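Local coordinates for protein GH86A beta-porphyranase (PDB 4AW7) that cleaves the sulfated red-seaweed polysaccharide porphyran at beta-1,4 linkages between beta-D-galactopyranose and alpha-L-galactopyranose-6-sulfate, at residues K54-G66 with W353-N367. Numbering follows the deposited sequence.
Sequences KDVGKFLADYQVG and WRLNDKKYFFELWKN
Phe59, Val65 and Phe362 form the tight part of this contact, where helix 54-63, the helix of the beta-alpha-beta crossover from strand 45-46 to strand 66-71, and the turn after it pack on strand 353-355 and helix 359-365. Phe59 turns its edge to the face of Phe362 in an offset T-shaped pair, planes 83° apart, with Phe59 CZ 3.7 Å from Phe362 CD2. Val65 CG2 approaches Phe362 CD1 to 3.5 Å, and Ile46 of strand 45-46 touches both phenylalanines. Leu355, its CG anti to the backbone N (chi1 -179°), sends CD1 to Phe59 and CD2 to Tyr63 CE1 and OH.

Tyr63 leads to the wetter side. Its side chain crosses that of Phe362 at about a right angle, CD2 3.7 Å from Phe362 CB, and a water joins Tyr63 OH to Glu363 OE1; another donates to the carbonyls of Tyr63 and Phe362. The extended Lys366 chain delivers NZ to Asp62 O, in the last turn of helix 54-63, at 2.8 Å. Just past the helix, Gln64 takes positive phi and pairs twice with Asn367: OE1 accepts from Asn367 N at 3.0 Å, and NE2 gives the straighter bond (158°) to Asn367 OD1, from above that carbonyl's plane. A leucine here would probably cost both bonds, leaving Asn367 N without this acceptor and its side chain freer to turn. The chemistry thus divides: apolar packing fixes helix 54-63 and Val65 on Leu355 and Phe362, whereas amide and ammonium bonds join the segments near the helices' C-terminal ends.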
loop_
_atom_site.group_PDB
_atom_site.type_symbol
_atom_site.label_atom_id
_atom_site.label_comp_id
_atom_site.label_asym_id
_atom_site.label_seq_id
_atom_site.Cartn_x
_atom_site.Cartn_y
_atom_site.Cartn_z
ATOM N N LYS A 54 3.984 5.612 27.568
ATOM C CA LYS A 54 3.071 6.692 27.877
ATOM C C LYS A 54 3.020 7.751 26.789
ATOM O O LYS A 54 1.951 8.276 26.480
ATOM C CB LYS A 54 3.381 7.304 29.230
ATOM C CG LYS A 54 2.980 6.365 30.330
ATOM C CD LYS A 54 3.344 6.921 31.695
ATOM C CE LYS A 54 2.784 6.061 32.824
ATOM N NZ LYS A 54 3.206 6.616 34.141
ATOM N N ASP A 55 4.169 8.130 26.250
ATOM C CA ASP A 55 4.202 9.138 25.198
ATOM C C ASP A 55 3.597 8.642 23.886
ATOM O O ASP A 55 2.794 9.363 23.269
ATOM C CB ASP A 55 5.625 9.620 24.972
ATOM C CG ASP A 55 6.227 10.234 26.207
ATOM O OD1 ASP A 55 5.636 11.210 26.716
ATOM O OD2 ASP A 55 7.246 9.702 26.668
ATOM N N VAL A 56 3.973 7.439 23.473
ATOM C CA VAL A 56 3.377 6.882 22.254
ATOM C C VAL A 56 1.885 6.681 22.421
ATOM O O VAL A 56 1.096 7.015 21.548
ATOM C CB VAL A 56 4.064 5.605 21.813
ATOM C CG1 VAL A 56 3.435 5.010 20.564
ATOM C CG2 VAL A 56 5.555 5.830 21.597
ATOM N N GLY A 57 1.453 6.163 23.578
ATOM C CA GLY A 57 0.038 5.907 23.775
ATOM C C GLY A 57 -0.788 7.171 23.726
ATOM O O GLY A 57 -1.915 7.160 23.225
ATOM N N LYS A 58 -0.264 8.254 24.286
ATOM C CA LYS A 58 -0.942 9.538 24.233
ATOM C C LYS A 58 -1.037 10.029 22.778
ATOM O O LYS A 58 -2.065 10.509 22.362
ATOM C CB LYS A 58 -0.242 10.573 25.118
ATOM C CG LYS A 58 -0.887 11.976 25.066
ATOM C CD LYS A 58 -0.122 12.952 25.948
ATOM C CE LYS A 58 -0.078 14.362 25.386
ATOM N NZ LYS A 58 -1.430 14.936 25.155
ATOM N N PHE A 59 0.057 9.937 22.030
ATOM C CA PHE A 59 0.058 10.314 20.602
ATOM C C PHE A 59 -1.047 9.527 19.854
ATOM O O PHE A 59 -1.787 10.085 19.047
ATOM C CB PHE A 59 1.430 10.036 20.016
ATOM C CG PHE A 59 1.410 9.909 18.515
ATOM C CD1 PHE A 59 1.478 11.023 17.704
ATOM C CD2 PHE A 59 1.302 8.671 17.934
ATOM C CE1 PHE A 59 1.387 10.891 16.321
ATOM C CE2 PHE A 59 1.250 8.537 16.556
ATOM C CZ PHE A 59 1.281 9.642 15.764
ATOM N N LEU A 60 -1.132 8.225 20.096
ATOM C CA LEU A 60 -2.121 7.426 19.380
ATOM C C LEU A 60 -3.522 7.933 19.606
ATOM O O LEU A 60 -4.336 7.975 18.678
ATOM C CB LEU A 60 -2.035 5.944 19.738
ATOM C CG LEU A 60 -0.699 5.232 19.405
ATOM C CD1 LEU A 60 -0.662 3.873 20.087
ATOM C CD2 LEU A 60 -0.476 5.057 17.891
ATOM N N ALA A 61 -3.856 8.254 20.848
ATOM C CA ALA A 61 -5.184 8.800 21.156
ATOM C C ALA A 61 -5.381 10.191 20.563
ATOM O O ALA A 61 -6.431 10.465 19.994
ATOM C CB ALA A 61 -5.423 8.815 22.686
ATOM N N ASP A 62 -4.394 11.059 20.702
ATOM C CA ASP A 62 -4.487 12.450 20.266
ATOM C C ASP A 62 -4.657 12.523 18.744
ATOM O O ASP A 62 -5.371 13.373 18.270
ATOM C CB ASP A 62 -3.229 13.240 20.636
ATOM C CG ASP A 62 -3.119 13.593 22.093
ATOM O OD1 ASP A 62 -4.136 13.523 22.795
ATOM O OD2 ASP A 62 -1.994 13.976 22.502
ATOM N N TYR A 63 -4.005 11.630 18.005
ATOM C CA TYR A 63 -3.989 11.715 16.544
ATOM C C TYR A 63 -4.868 10.670 15.908
ATOM O O TYR A 63 -5.016 10.674 14.680
ATOM C CB TYR A 63 -2.568 11.646 16.030
ATOM C CG TYR A 63 -1.786 12.896 16.307
ATOM C CD1 TYR A 63 -1.136 13.093 17.492
ATOM C CD2 TYR A 63 -1.637 13.859 15.325
ATOM C CE1 TYR A 63 -0.416 14.226 17.760
ATOM C CE2 TYR A 63 -0.907 15.002 15.575
ATOM C CZ TYR A 63 -0.289 15.176 16.792
ATOM O OH TYR A 63 0.443 16.302 17.051
ATOM N N GLN A 64 -5.439 9.750 16.688
ATOM C CA GLN A 64 -6.351 8.697 16.215
ATOM C C GLN A 64 -5.665 7.714 15.266
ATOM O O GLN A 64 -6.065 7.544 14.103
ATOM C CB GLN A 64 -7.578 9.341 15.564
ATOM C CG GLN A 64 -8.192 10.365 16.473
ATOM C CD GLN A 64 -9.192 11.258 15.760
ATOM O OE1 GLN A 64 -9.441 11.172 14.509
ATOM N NE2 GLN A 64 -9.898 12.034 16.588
ATOM N N VAL A 65 -4.614 7.108 15.789
ATOM C CA VAL A 65 -3.690 6.289 15.043
ATOM C C VAL A 65 -3.699 4.857 15.618
ATOM O O VAL A 65 -3.823 4.673 16.833
ATOM C CB VAL A 65 -2.281 6.926 15.107
ATOM C CG1 VAL A 65 -1.216 6.068 14.402
ATOM C CG2 VAL A 65 -2.363 8.296 14.486
ATOM N N GLY A 66 -3.540 3.851 14.756
ATOM C CA GLY A 66 -3.491 2.439 15.121
ATOM C C GLY A 66 -2.117 1.833 14.918
ATOM O O GLY A 66 -1.131 2.502 14.578
ATOM N N TRP A 353 10.852 13.625 25.769
ATOM C CA TRP A 353 10.808 13.181 24.379
ATOM C C TRP A 353 10.004 14.157 23.565
ATOM O O TRP A 353 8.952 14.620 24.008
ATOM C CB TRP A 353 10.160 11.797 24.278
ATOM C CG TRP A 353 10.982 10.716 24.921
ATOM C CD1 TRP A 353 10.979 10.369 26.253
ATOM C CD2 TRP A 353 11.959 9.887 24.298
ATOM N NE1 TRP A 353 11.855 9.349 26.480
ATOM C CE2 TRP A 353 12.478 9.029 25.301
ATOM C CE3 TRP A 353 12.397 9.714 22.974
ATOM C CZ2 TRP A 353 13.414 8.063 25.029
ATOM C CZ3 TRP A 353 13.344 8.746 22.721
ATOM C CH2 TRP A 353 13.863 7.950 23.749
ATOM N N ARG A 354 10.512 14.464 22.380
ATOM C CA ARG A 354 9.922 15.432 21.469
ATOM C C ARG A 354 9.263 14.670 20.308
ATOM O O ARG A 354 9.903 13.887 19.614
ATOM C CB ARG A 354 11.009 16.398 20.939
ATOM C CG ARG A 354 10.632 17.300 19.798
ATOM C CD ARG A 354 11.765 18.272 19.446
ATOM N NE ARG A 354 12.928 17.604 18.851
ATOM C CZ ARG A 354 13.036 17.302 17.554
ATOM N NH1 ARG A 354 12.044 17.584 16.704
ATOM N NH2 ARG A 354 14.146 16.715 17.100
ATOM N N LEU A 355 7.988 14.929 20.099
ATOM C CA LEU A 355 7.268 14.471 18.904
ATOM C C LEU A 355 7.710 15.299 17.697
ATOM O O LEU A 355 7.530 16.512 17.701
ATOM C CB LEU A 355 5.767 14.620 19.208
ATOM C CG LEU A 355 4.807 14.188 18.134
ATOM C CD1 LEU A 355 5.006 12.671 17.787
ATOM C CD2 LEU A 355 3.378 14.506 18.612
ATOM N N ASN A 356 8.316 14.665 16.687
ATOM C CA ASN A 356 8.841 15.400 15.535
ATOM C C ASN A 356 7.752 15.772 14.513
ATOM O O ASN A 356 6.574 15.437 14.690
ATOM C CB ASN A 356 10.054 14.691 14.930
ATOM C CG ASN A 356 9.730 13.363 14.296
ATOM O OD1 ASN A 356 8.673 13.207 13.657
ATOM N ND2 ASN A 356 10.661 12.403 14.395
ATOM N N ASP A 357 8.144 16.477 13.452
ATOM C CA ASP A 357 7.174 17.043 12.525
ATOM C C ASP A 357 6.470 15.992 11.666
ATOM O O ASP A 357 5.528 16.362 10.947
ATOM C CB ASP A 357 7.794 18.137 11.631
ATOM C CG ASP A 357 7.987 19.445 12.336
ATOM O OD1 ASP A 357 7.620 19.589 13.532
ATOM O OD2 ASP A 357 8.452 20.379 11.642
ATOM N N LYS A 358 6.876 14.719 11.743
ATOM C CA LYS A 358 6.064 13.669 11.129
ATOM C C LYS A 358 4.645 13.640 11.698
ATOM O O LYS A 358 3.717 13.150 11.037
ATOM C CB LYS A 358 6.728 12.321 11.229
ATOM C CG LYS A 358 8.097 12.250 10.601
ATOM C CD LYS A 358 8.779 10.938 10.959
ATOM C CE LYS A 358 10.236 10.924 10.608
ATOM N NZ LYS A 358 10.828 9.601 10.915
ATOM N N LYS A 359 4.445 14.188 12.891
ATOM C CA LYS A 359 3.121 14.319 13.451
ATOM C C LYS A 359 2.146 14.991 12.491
ATOM O O LYS A 359 0.952 14.706 12.543
ATOM C CB LYS A 359 3.160 15.111 14.780
ATOM C CG LYS A 359 3.437 16.611 14.607
ATOM C CD LYS A 359 3.801 17.322 15.918
ATOM C CE LYS A 359 3.953 18.804 15.679
ATOM N NZ LYS A 359 4.460 19.537 16.895
ATOM N N TYR A 360 2.635 15.893 11.638
ATOM C CA TYR A 360 1.735 16.649 10.759
ATOM C C TYR A 360 1.071 15.769 9.711
ATOM O O TYR A 360 -0.002 16.127 9.249
ATOM C CB TYR A 360 2.439 17.836 10.096
ATOM C CG TYR A 360 2.794 18.933 11.078
ATOM C CD1 TYR A 360 1.796 19.567 11.809
ATOM C CD2 TYR A 360 4.099 19.384 11.237
ATOM C CE1 TYR A 360 2.082 20.595 12.715
ATOM C CE2 TYR A 360 4.403 20.424 12.140
ATOM C CZ TYR A 360 3.386 20.990 12.883
ATOM O OH TYR A 360 3.709 21.996 13.764
ATOM N N PHE A 361 1.656 14.628 9.357
ATOM C CA PHE A 361 0.941 13.704 8.491
ATOM C C PHE A 361 -0.359 13.275 9.138
ATOM O O PHE A 361 -1.420 13.249 8.517
ATOM C CB PHE A 361 1.807 12.466 8.190
ATOM C CG PHE A 361 1.061 11.381 7.468
ATOM C CD1 PHE A 361 0.685 11.512 6.146
ATOM C CD2 PHE A 361 0.749 10.213 8.120
ATOM C CE1 PHE A 361 -0.034 10.516 5.516
ATOM C CE2 PHE A 361 0.012 9.204 7.500
ATOM C CZ PHE A 361 -0.365 9.350 6.170
ATOM N N PHE A 362 -0.282 12.935 10.426
ATOM C CA PHE A 362 -1.455 12.513 11.167
ATOM C C PHE A 362 -2.393 13.689 11.489
ATOM O O PHE A 362 -3.608 13.540 11.493
ATOM C CB PHE A 362 -1.039 11.714 12.381
ATOM C CG PHE A 362 -0.243 10.477 12.009
ATOM C CD1 PHE A 362 -0.876 9.375 11.496
ATOM C CD2 PHE A 362 1.124 10.449 12.147
ATOM C CE1 PHE A 362 -0.168 8.263 11.137
ATOM C CE2 PHE A 362 1.844 9.314 11.807
ATOM C CZ PHE A 362 1.185 8.213 11.307
ATOM N N GLU A 363 -1.839 14.866 11.732
ATOM C CA GLU A 363 -2.683 16.059 11.925
ATOM C C GLU A 363 -3.537 16.316 10.675
ATOM O O GLU A 363 -4.740 16.558 10.771
ATOM C CB GLU A 363 -1.830 17.280 12.238
ATOM C CG GLU A 363 -2.687 18.468 12.701
ATOM C CD GLU A 363 -3.267 18.213 14.110
ATOM O OE1 GLU A 363 -2.481 17.968 14.983
ATOM O OE2 GLU A 363 -4.511 18.221 14.358
ATOM N N LEU A 364 -2.918 16.201 9.501
ATOM C CA LEU A 364 -3.598 16.493 8.260
ATOM C C LEU A 364 -4.855 15.622 8.104
ATOM O O LEU A 364 -5.882 16.085 7.588
ATOM C CB LEU A 364 -2.637 16.219 7.081
ATOM C CG LEU A 364 -3.154 16.324 5.661
ATOM C CD1 LEU A 364 -3.542 17.789 5.375
ATOM C CD2 LEU A 364 -2.135 15.825 4.657
ATOM N N TRP A 365 -4.736 14.359 8.492
ATOM C CA TRP A 365 -5.793 13.383 8.334
ATOM C C TRP A 365 -6.648 13.174 9.568
ATOM O O TRP A 365 -7.532 12.332 9.593
ATOM C CB TRP A 365 -5.188 12.057 7.851
ATOM C CG TRP A 365 -4.636 12.163 6.453
ATOM C CD1 TRP A 365 -3.348 12.325 6.090
ATOM C CD2 TRP A 365 -5.404 12.166 5.245
ATOM N NE1 TRP A 365 -3.255 12.428 4.730
ATOM C CE2 TRP A 365 -4.510 12.325 4.186
ATOM C CE3 TRP A 365 -6.756 12.005 4.967
ATOM C CZ2 TRP A 365 -4.927 12.326 2.854
ATOM C CZ3 TRP A 365 -7.168 12.029 3.630
ATOM C CH2 TRP A 365 -6.234 12.162 2.605
ATOM N N LYS A 366 -6.426 13.962 10.616
ATOM C CA LYS A 366 -7.168 13.736 11.849
ATOM C C LYS A 366 -8.664 13.964 11.620
ATOM O O LYS A 366 -9.080 14.874 10.900
ATOM C CB LYS A 366 -6.636 14.636 12.978
ATOM C CG LYS A 366 -7.213 14.269 14.377
ATOM C CD LYS A 366 -6.551 15.153 15.443
ATOM C CE LYS A 366 -7.296 15.222 16.784
ATOM N NZ LYS A 366 -6.502 15.930 17.781
ATOM N N ASN A 367 -9.467 13.100 12.205
ATOM C CA ASN A 367 -10.933 13.125 12.083
ATOM C C ASN A 367 -11.504 12.737 10.747
ATOM O O ASN A 367 -12.708 12.585 10.629
ATOM C CB ASN A 367 -11.527 14.456 12.598
ATOM C CG ASN A 367 -11.294 14.629 14.111
ATOM O OD1 ASN A 367 -11.739 13.806 14.894
ATOM N ND2 ASN A 367 -10.591 15.658 14.476
HETATM O O HOH W 1 8.409 13.012 27.423
HETATM O O HOH W 2 -4.772 11.010 11.929
HETATM O O HOH W 3 0.123 18.266 15.247
#